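Local structure of putative O-GlcNAcase nagJ (6PV5) at residues T337-Y342 / K358-T363; K504-S509 / S525-E530; N529-M534 / N610-F615. The protein probably hydrolyses terminal N-acetylglucosamine linkages as a family 84 hexosaminidase, this chain comprising the N-terminal, catalytic barrel and post-catalytic helical parts of a longer protein. All coordinates share one frame; numbering follows the deposited sequence. Where two conformers were deposited one is given.

Interaction 1 of 3, residues T337-Y342 / K358-T363; sequences TVPVEY and KEFAET. With EDO (1,2-ethanediol), chain F.
P339, just past the strand that opens 337-342, and F360, in the helical segment 358-363, bring the two backbones to their closest CA pair, 7.8 Å. The strand is the fifth of the eight parallel strands of a closed beta/alpha barrel, and helix 355-363 lies on the chain's way to the sixth, strand 369-372. The contact therefore belongs to a beta-alpha-beta crossover, the repeating unit of this fold.

F360 supplies the helix's side of the packing. Its CG stands anti to the backbone N (chi1 -173°), which turns the ring toward the strand end. T337 reaches the ring at its edge, in the ring plane, with CG2 at 4.0 Å from F360 CZ, the two side chains arriving from opposite directions. P339 comes at a slant: its CB is 4.0 Å from F360 CE2, with CD2 almost as near. No hydrogen bond joins the segments, and all three residues are buried. L318 of helix 311-326 packs against both T337 and F360, Y395 of helix 385-395 touches P339 and F360, and T337 OG1 serves the barrel instead, bonding to the carbonyl of I301.

Beyond P339, whose side chain lies about 10 Å from that of D305, the predicted proton donor, the chain continues to E341. E341 OE2 forms a salt bridge with R309, and OE1 bonds to T357 OG1, so both carboxylate oxygens have protein partners. OE2 also accepts a bond from O1 of a 1,2-ethanediol, probably from the crystallisation liquor; the separation between E341 OE2 and that O1 is 2.6 Å.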
loop_
_atom_site.group_PDB
_atom_site.type_symbol
_atom_site.label_atom_id
_atom_site.label_comp_id
_atom_site.label_asym_id
_atom_site.label_seq_id
_atom_site.Cartn_x
_atom_site.Cartn_y
_atom_site.Cartn_z
ATOM N N THR A 337 -7.355 11.776 -13.363
ATOM C CA THR A 337 -8.748 11.429 -13.611
ATOM C C THR A 337 -8.937 9.912 -13.582
ATOM O O THR A 337 -7.968 9.153 -13.590
ATOM C CB THR A 337 -9.252 12.039 -14.931
ATOM O OG1 THR A 337 -10.671 11.920 -14.966
ATOM C CG2 THR A 337 -8.684 11.380 -16.168
ATOM N N VAL A 338 -10.206 9.491 -13.567
ATOM C CA VAL A 338 -10.571 8.098 -13.779
ATOM C C VAL A 338 -11.803 8.077 -14.675
ATOM O O VAL A 338 -12.786 8.765 -14.412
ATOM C CB VAL A 338 -10.787 7.299 -12.465
ATOM C CG1 VAL A 338 -11.922 7.865 -11.637
ATOM C CG2 VAL A 338 -11.079 5.827 -12.745
ATOM N N PRO A 339 -11.783 7.269 -15.758
ATOM C CA PRO A 339 -12.882 7.241 -16.719
ATOM C C PRO A 339 -14.095 6.470 -16.201
ATOM O O PRO A 339 -14.013 5.788 -15.177
ATOM C CB PRO A 339 -12.305 6.531 -17.955
ATOM C CG PRO A 339 -10.879 6.153 -17.609
ATOM C CD PRO A 339 -10.671 6.397 -16.134
ATOM N N VAL A 340 -15.204 6.574 -16.943
ATOM C CA VAL A 340 -16.375 5.747 -16.722
ATOM C C VAL A 340 -16.001 4.281 -16.975
ATOM O O VAL A 340 -16.349 3.423 -16.173
ATOM C CB VAL A 340 -17.566 6.207 -17.590
ATOM C CG1 VAL A 340 -18.711 5.205 -17.575
ATOM C CG2 VAL A 340 -18.064 7.590 -17.197
ATOM N N GLU A 341 -15.286 4.011 -18.080
ATOM C CA GLU A 341 -14.834 2.671 -18.428
ATOM C C GLU A 341 -13.457 2.455 -17.809
ATOM O O GLU A 341 -12.437 2.637 -18.466
ATOM C CB GLU A 341 -14.889 2.445 -19.953
ATOM C CG GLU A 341 -16.308 2.406 -20.509
ATOM C CD GLU A 341 -16.546 2.412 -22.020
ATOM O OE1 GLU A 341 -15.597 2.652 -22.809
ATOM O OE2 GLU A 341 -17.703 2.192 -22.413
ATOM N N TYR A 342 -13.418 2.085 -16.521
ATOM C CA TYR A 342 -12.157 2.197 -15.810
ATOM C C TYR A 342 -11.453 0.855 -15.702
ATOM O O TYR A 342 -10.339 0.820 -15.198
ATOM C CB TYR A 342 -12.297 2.859 -14.436
ATOM C CG TYR A 342 -13.312 2.244 -13.506
ATOM C CD1 TYR A 342 -14.601 2.747 -13.423
ATOM C CD2 TYR A 342 -12.981 1.155 -12.705
ATOM C CE1 TYR A 342 -15.549 2.177 -12.585
ATOM C CE2 TYR A 342 -13.910 0.587 -11.854
ATOM C CZ TYR A 342 -15.193 1.088 -11.798
ATOM O OH TYR A 342 -16.100 0.485 -10.975
ATOM N N LYS A 358 -12.977 5.585 -26.761
ATOM C CA LYS A 358 -12.432 6.152 -27.981
ATOM C C LYS A 358 -12.491 7.679 -27.878
ATOM O O LYS A 358 -11.486 8.346 -28.014
ATOM C CB LYS A 358 -13.191 5.606 -29.193
ATOM C CG LYS A 358 -12.807 6.211 -30.533
ATOM C CD LYS A 358 -13.547 5.584 -31.700
ATOM C CE LYS A 358 -13.163 6.204 -33.028
ATOM N NZ LYS A 358 -11.689 6.266 -33.190
ATOM N N GLU A 359 -13.673 8.198 -27.575
ATOM C CA GLU A 359 -13.922 9.625 -27.487
ATOM C C GLU A 359 -13.191 10.235 -26.296
ATOM O O GLU A 359 -12.567 11.287 -26.435
ATOM C CB GLU A 359 -15.430 9.855 -27.430
ATOM C CG GLU A 359 -16.123 9.287 -28.653
ATOM C CD GLU A 359 -17.568 9.704 -28.811
ATOM O OE1 GLU A 359 -18.138 10.232 -27.827
ATOM O OE2 GLU A 359 -18.122 9.494 -29.923
ATOM N N PHE A 360 -13.254 9.566 -25.131
ATOM C CA PHE A 360 -12.581 10.078 -23.949
ATOM C C PHE A 360 -11.074 10.170 -24.198
ATOM O O PHE A 360 -10.473 11.222 -23.956
ATOM C CB PHE A 360 -12.975 9.308 -22.678
ATOM C CG PHE A 360 -12.441 9.884 -21.387
ATOM C CD1 PHE A 360 -13.076 10.949 -20.757
ATOM C CD2 PHE A 360 -11.290 9.370 -20.794
ATOM C CE1 PHE A 360 -12.570 11.472 -19.570
ATOM C CE2 PHE A 360 -10.796 9.882 -19.599
ATOM C CZ PHE A 360 -11.445 10.932 -18.983
ATOM N N ALA A 361 -10.466 9.075 -24.681
ATOM C CA ALA A 361 -9.020 9.018 -24.830
ATOM C C ALA A 361 -8.526 9.964 -25.934
ATOM O O ALA A 361 -7.475 10.587 -25.795
ATOM C CB ALA A 361 -8.575 7.597 -25.094
ATOM N N GLU A 362 -9.267 10.039 -27.040
ATOM C CA GLU A 362 -8.865 10.846 -28.185
ATOM C C GLU A 362 -8.916 12.325 -27.815
ATOM O O GLU A 362 -8.033 13.070 -28.206
ATOM C CB GLU A 362 -9.773 10.569 -29.385
ATOM N N THR A 363 -9.931 12.733 -27.037
ATOM C CA THR A 363 -10.099 14.127 -26.652
ATOM C C THR A 363 -9.117 14.575 -25.568
ATOM O O THR A 363 -8.733 15.737 -25.554
ATOM C CB THR A 363 -11.528 14.397 -26.177
ATOM O OG1 THR A 363 -12.364 13.840 -27.178
ATOM C CG2 THR A 363 -11.853 15.860 -25.984
HETATM C C1 EDO F . -19.806 2.185 -25.084
HETATM O O1 EDO F . -18.607 2.844 -24.789
HETATM C C2 EDO F . -20.814 3.056 -24.574
HETATM O O2 EDO F . -20.532 4.269 -25.228
#

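Interaction 2 of 3, residues K504-S509 / S525-E530; sequences KNTIDS and SNLQNE
T506 OG1 has two polar partners: it bonds to the carbonyl oxygen of E502, one turn earlier in its own helix, and accepts a hydrogen bond from a water whose oxygen is 3.2 Å from T506 OG1. That water also reaches across the contact, where it takes a weak bond from N526 ND2 at 3.4 Å from the amide nitrogen. The polar link is therefore water-mediated and weak on the N526 side; no direct hydrogen bond crosses between 504-509 and 525-530.

With OG1 directed to polar partners, the methyl of T506 does the packing. OG1 stands beside the backbone N (chi1 -64°), which places CG2 anti to that N and facing L527, whose CD2 is 3.8 Å from T506 CG2; the two side chains slide past one another in opposite directions. The same methyl has a looser neighbour in N526, whose CB is 4.2 Å from T506 CG2.

Helices 501-515 and 521-544 form a helical hairpin in the hyaluronidase post-catalytic-like part of the chain. Their short segments run roughly antiparallel, 143° between N-to-C directions, with axes 10.4 Å apart at closest approach and T506 opposite L527 in register.

I507 meets L527 at about a right angle: its CG1 lies 4.0 Å from L527 CD1 and equally near CD2, so the leucine fork presents both methyls to one methylene. L527 is buried further by I572 of helix 548-579, and F615 of helix 612-619 touches both I507 and L527. Away from the hairpin partner, K504 NZ forms a salt bridge 2.7 Å from D508 OD2, four residues on along the helix, approaching that oxygen on its syn lone-pair side.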
loop_
_atom_site.group_PDB
_atom_site.type_symbol
_atom_site.label_atom_id
_atom_site.label_comp_id
_atom_site.label_asym_id
_atom_site.label_seq_id
_atom_site.Cartn_x
_atom_site.Cartn_y
_atom_site.Cartn_z
ATOM N N LYS A 504 -2.705 -26.339 1.578
ATOM C CA LYS A 504 -3.633 -26.756 0.544
ATOM C C LYS A 504 -3.056 -27.923 -0.260
ATOM O O LYS A 504 -3.779 -28.853 -0.613
ATOM C CB LYS A 504 -3.993 -25.633 -0.433
ATOM C CG LYS A 504 -5.073 -26.065 -1.427
ATOM C CD LYS A 504 -5.655 -24.992 -2.309
ATOM C CE LYS A 504 -6.866 -25.469 -3.105
ATOM N NZ LYS A 504 -6.555 -26.579 -4.051
ATOM N N ASN A 505 -1.764 -27.849 -0.596
ATOM C CA ASN A 505 -1.163 -28.945 -1.338
ATOM C C ASN A 505 -1.179 -30.209 -0.489
ATOM O O ASN A 505 -1.476 -31.281 -1.001
ATOM C CB ASN A 505 0.239 -28.596 -1.830
ATOM C CG ASN A 505 0.152 -27.641 -2.992
ATOM O OD1 ASN A 505 -0.684 -27.826 -3.884
ATOM N ND2 ASN A 505 0.994 -26.625 -2.985
ATOM N N THR A 506 -0.878 -30.064 0.798
ATOM C CA THR A 506 -0.883 -31.177 1.737
ATOM C C THR A 506 -2.240 -31.868 1.736
ATOM O O THR A 506 -2.298 -33.093 1.659
ATOM C CB THR A 506 -0.431 -30.735 3.133
ATOM O OG1 THR A 506 0.920 -30.311 2.976
ATOM C CG2 THR A 506 -0.457 -31.850 4.149
ATOM N N ILE A 507 -3.324 -31.076 1.785
ATOM C CA ILE A 507 -4.683 -31.603 1.807
ATOM C C ILE A 507 -5.000 -32.294 0.479
ATOM O O ILE A 507 -5.469 -33.427 0.470
ATOM C CB ILE A 507 -5.689 -30.506 2.213
ATOM C CG1 ILE A 507 -5.533 -30.184 3.698
ATOM C CG2 ILE A 507 -7.129 -30.890 1.868
ATOM C CD1 ILE A 507 -5.987 -28.797 4.100
ATOM N N ASP A 508 -4.741 -31.621 -0.645
ATOM C CA ASP A 508 -5.103 -32.148 -1.955
ATOM C C ASP A 508 -4.426 -33.505 -2.167
ATOM O O ASP A 508 -5.005 -34.430 -2.754
ATOM C CB ASP A 508 -4.741 -31.142 -3.051
ATOM C CG ASP A 508 -5.608 -29.879 -3.040
ATOM O OD1 ASP A 508 -6.689 -29.903 -2.401
ATOM O OD2 ASP A 508 -5.206 -28.873 -3.686
ATOM N N SER A 509 -3.180 -33.590 -1.691
ATOM C CA SER A 509 -2.351 -34.784 -1.770
ATOM C C SER A 509 -2.895 -35.859 -0.822
ATOM O O SER A 509 -2.928 -37.039 -1.166
ATOM C CB SER A 509 -0.886 -34.421 -1.505
ATOM O OG SER A 509 -0.159 -35.485 -0.913
ATOM N N SER A 525 0.512 -35.712 10.213
ATOM C CA SER A 525 1.514 -35.104 11.070
ATOM C C SER A 525 1.723 -33.638 10.696
ATOM O O SER A 525 1.771 -32.794 11.575
ATOM C CB SER A 525 2.810 -35.882 11.005
ATOM O OG SER A 525 3.743 -35.367 11.943
ATOM N N ASN A 526 1.837 -33.348 9.391
ATOM C CA ASN A 526 2.067 -31.999 8.896
ATOM C C ASN A 526 0.876 -31.115 9.258
ATOM O O ASN A 526 1.062 -30.029 9.792
ATOM C CB ASN A 526 2.249 -31.982 7.373
ATOM C CG ASN A 526 3.656 -32.335 6.944
ATOM O OD1 ASN A 526 4.598 -32.227 7.732
ATOM N ND2 ASN A 526 3.813 -32.733 5.692
ATOM N N LEU A 527 -0.338 -31.620 8.994
ATOM C CA LEU A 527 -1.556 -30.888 9.289
ATOM C C LEU A 527 -1.679 -30.636 10.788
ATOM O O LEU A 527 -2.030 -29.530 11.192
ATOM C CB LEU A 527 -2.760 -31.646 8.728
ATOM C CG LEU A 527 -2.882 -31.631 7.210
ATOM C CD1 LEU A 527 -4.156 -32.353 6.769
ATOM C CD2 LEU A 527 -2.835 -30.193 6.682
ATOM N N GLN A 528 -1.335 -31.636 11.611
ATOM C CA GLN A 528 -1.470 -31.507 13.060
ATOM C C GLN A 528 -0.588 -30.391 13.617
ATOM O O GLN A 528 -0.992 -29.695 14.554
ATOM C CB GLN A 528 -1.135 -32.816 13.773
ATOM C CG GLN A 528 -1.402 -32.755 15.266
ATOM C CD GLN A 528 -1.247 -34.127 15.867
ATOM O OE1 GLN A 528 -2.227 -34.834 16.101
ATOM N NE2 GLN A 528 -0.004 -34.527 16.085
ATOM N N ASN A 529 0.630 -30.264 13.078
ATOM C CA ASN A 529 1.527 -29.183 13.462
ATOM C C ASN A 529 0.884 -27.834 13.132
ATOM O O ASN A 529 0.881 -26.924 13.958
ATOM C CB ASN A 529 2.888 -29.282 12.763
ATOM C CG ASN A 529 3.782 -30.383 13.292
ATOM O OD1 ASN A 529 3.807 -30.655 14.494
ATOM N ND2 ASN A 529 4.541 -31.005 12.401
ATOM N N GLU A 530 0.362 -27.695 11.909
ATOM C CA GLU A 530 -0.281 -26.440 11.521
ATOM C C GLU A 530 -1.424 -26.089 12.482
ATOM O O GLU A 530 -1.461 -24.986 13.017
ATOM C CB GLU A 530 -0.766 -26.494 10.078
ATOM C CG GLU A 530 -1.350 -25.165 9.583
ATOM C CD GLU A 530 -0.491 -23.911 9.728
ATOM O OE1 GLU A 530 0.752 -24.030 9.873
ATOM O OE2 GLU A 530 -1.068 -22.799 9.680
HETATM O O HOH W 1 2.834 -32.757 2.446
#

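Interaction 3 of 3, residues N529-M534 / N610-F615; sequences NEFSKM and NVVDPF
F531, within the continuous helix 521-544, faces V612, where the chain leaves a loop at 610-611 and begins helix 612-619; their CA atoms, 9.3 Å apart, are the nearest pair between the segments. Such a spacing means the backbones never meet and side chains fill the interval.

F531 takes part in two of the three side-chain contacts, meeting V612 and F615. Its CE1 lies 3.9 Å from V612 CG1 and slightly farther from CG2, the ring and the valine passing each other in opposite directions. The valine can offer both methyls because CG1 is anti to its backbone N (chi1 174°) while CG2 sits beside that N. At the neighbouring ring atom, F531 CZ meets F615 CD2 at 4.0 Å. The two phenylalanine side chains approach at a slant, and both CZ and CE2 of F531 lie 4.0 Å from F615 CE2.

Within this post-catalytic helical bundle, the contact packs the start of the last helix against the long helix 521-544. Helix 548-579 helps to enclose it, with L569 and I572 touching F531, and F561 and Y564 touching M534.

M534 sits one turn beyond F531. Its sulfur lies in the plane of the F531 ring at the edge, 3.8 Å from F531 CD1, and makes only a distant approach to the valine, with SD at 4.5 Å from V612 CG2. H489 packs on both M534 and V612, and its NE2 is hydrogen-bonded to E530 OE2.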
loop_
_atom_site.group_PDB
_atom_site.type_symbol
_atom_site.label_atom_id
_atom_site.label_comp_id
_atom_site.label_asym_id
_atom_site.label_seq_id
_atom_site.Cartn_x
_atom_site.Cartn_y
_atom_site.Cartn_z
ATOM N N ASN A 529 0.630 -30.264 13.078
ATOM C CA ASN A 529 1.527 -29.183 13.462
ATOM C C ASN A 529 0.884 -27.834 13.132
ATOM O O ASN A 529 0.881 -26.924 13.958
ATOM C CB ASN A 529 2.888 -29.282 12.763
ATOM C CG ASN A 529 3.782 -30.383 13.292
ATOM O OD1 ASN A 529 3.807 -30.655 14.494
ATOM N ND2 ASN A 529 4.541 -31.005 12.401
ATOM N N GLU A 530 0.362 -27.695 11.909
ATOM C CA GLU A 530 -0.281 -26.440 11.521
ATOM C C GLU A 530 -1.424 -26.089 12.482
ATOM O O GLU A 530 -1.461 -24.986 13.017
ATOM C CB GLU A 530 -0.766 -26.494 10.078
ATOM C CG GLU A 530 -1.350 -25.165 9.583
ATOM C CD GLU A 530 -0.491 -23.911 9.728
ATOM O OE1 GLU A 530 0.752 -24.030 9.873
ATOM O OE2 GLU A 530 -1.068 -22.799 9.680
ATOM N N PHE A 531 -2.311 -27.061 12.748
ATOM C CA PHE A 531 -3.517 -26.850 13.533
ATOM C C PHE A 531 -3.156 -26.514 14.977
ATOM O O PHE A 531 -3.864 -25.732 15.621
ATOM C CB PHE A 531 -4.486 -28.038 13.439
ATOM C CG PHE A 531 -5.061 -28.331 12.072
ATOM C CD1 PHE A 531 -5.410 -27.308 11.196
ATOM C CD2 PHE A 531 -5.282 -29.643 11.663
ATOM C CE1 PHE A 531 -5.955 -27.595 9.948
ATOM C CE2 PHE A 531 -5.830 -29.930 10.419
ATOM C CZ PHE A 531 -6.166 -28.902 9.561
ATOM N N SER A 532 -2.050 -27.082 15.481
ATOM C CA SER A 532 -1.634 -26.770 16.841
ATOM C C SER A 532 -1.145 -25.324 16.923
ATOM O O SER A 532 -1.333 -24.669 17.940
ATOM C CB SER A 532 -0.580 -27.720 17.363
ATOM O OG SER A 532 -1.025 -29.060 17.211
ATOM N N LYS A 533 -0.495 -24.832 15.867
ATOM C CA LYS A 533 -0.028 -23.453 15.900
ATOM C C LYS A 533 -1.237 -22.523 15.860
ATOM O O LYS A 533 -1.260 -21.530 16.570
ATOM C CB LYS A 533 0.922 -23.167 14.735
ATOM C CG LYS A 533 2.252 -23.903 14.796
ATOM C CD LYS A 533 2.999 -23.765 13.498
ATOM C CE LYS A 533 4.266 -24.586 13.475
ATOM N NZ LYS A 533 4.914 -24.551 12.142
ATOM N N MET A 534 -2.253 -22.898 15.074
ATOM C CA MET A 534 -3.478 -22.127 14.935
ATOM C C MET A 534 -4.171 -22.014 16.291
ATOM O O MET A 534 -4.719 -20.963 16.627
ATOM C CB MET A 534 -4.439 -22.761 13.916
ATOM C CG MET A 534 -3.908 -22.744 12.480
ATOM S SD MET A 534 -5.026 -23.515 11.271
ATOM C CE MET A 534 -6.490 -22.486 11.345
ATOM N N ASN A 610 -10.984 -20.906 2.440
ATOM C CA ASN A 610 -10.742 -21.539 1.145
ATOM C C ASN A 610 -10.028 -22.896 1.281
ATOM O O ASN A 610 -10.095 -23.706 0.363
ATOM C CB ASN A 610 -9.871 -20.678 0.202
ATOM C CG ASN A 610 -10.487 -19.338 -0.150
ATOM O OD1 ASN A 610 -11.687 -19.246 -0.379
ATOM N ND2 ASN A 610 -9.680 -18.292 -0.212
ATOM N N VAL A 611 -9.256 -23.104 2.353
ATOM C CA VAL A 611 -8.427 -24.304 2.485
ATOM C C VAL A 611 -8.830 -25.139 3.711
ATOM O O VAL A 611 -9.210 -26.295 3.562
ATOM C CB VAL A 611 -6.925 -23.945 2.503
ATOM C CG1 VAL A 611 -6.053 -25.187 2.695
ATOM C CG2 VAL A 611 -6.509 -23.159 1.249
ATOM N N VAL A 612 -8.781 -24.557 4.917
ATOM C CA VAL A 612 -9.020 -25.320 6.136
ATOM C C VAL A 612 -10.508 -25.652 6.275
ATOM O O VAL A 612 -10.880 -26.769 6.649
ATOM C CB VAL A 612 -8.458 -24.619 7.395
ATOM C CG1 VAL A 612 -8.839 -25.359 8.673
ATOM C CG2 VAL A 612 -6.933 -24.495 7.336
ATOM N N ASP A 613 -11.360 -24.657 6.010
ATOM C CA ASP A 613 -12.787 -24.805 6.187
ATOM C C ASP A 613 -13.329 -25.992 5.374
ATOM O O ASP A 613 -14.033 -26.842 5.928
ATOM C CB ASP A 613 -13.506 -23.471 5.966
ATOM C CG ASP A 613 -14.989 -23.562 6.278
ATOM O OD1 ASP A 613 -15.698 -24.168 5.480
ATOM O OD2 ASP A 613 -15.398 -23.074 7.337
ATOM N N PRO A 614 -13.122 -26.082 4.033
ATOM C CA PRO A 614 -13.588 -27.250 3.280
ATOM C C PRO A 614 -13.013 -28.592 3.734
ATOM O O PRO A 614 -13.664 -29.637 3.581
ATOM C CB PRO A 614 -13.197 -26.980 1.815
ATOM C CG PRO A 614 -12.191 -25.806 1.894
ATOM C CD PRO A 614 -12.543 -25.049 3.155
ATOM N N PHE A 615 -11.777 -28.562 4.245
ATOM C CA PHE A 615 -11.159 -29.768 4.762
ATOM C C PHE A 615 -11.996 -30.323 5.926
ATOM O O PHE A 615 -12.419 -31.472 5.905
ATOM C CB PHE A 615 -9.717 -29.534 5.220
ATOM C CG PHE A 615 -9.121 -30.738 5.922
ATOM C CD1 PHE A 615 -8.848 -31.905 5.216
ATOM C CD2 PHE A 615 -8.878 -30.725 7.291
ATOM C CE1 PHE A 615 -8.302 -33.016 5.853
ATOM C CE2 PHE A 615 -8.337 -31.840 7.929
ATOM C CZ PHE A 615 -8.071 -32.986 7.209
#

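From the N terminus, interaction 1 comes first, closing a short loop of 15 intervening residues within the barrel domain, in the connection between its fifth and sixth strands. It is complete before interaction 2 opens, and their nearest atoms are about 28 Å apart. Interaction 2 closes the turn between helices 501-515 and 521-544. Interaction 3 starts on the same long helix, the two sharing N529 and E530, and spans 75 residues before returning at 610-615. Those two therefore follow in series with an overlap, their centres 8 Å apart. They touch directly: V611 CG1, in the loop, lies 3.6 Å from K504 CA of helix 501-515, while F615 CZ reaches L527 CD1 of helix 521-544 at 4.0 Å.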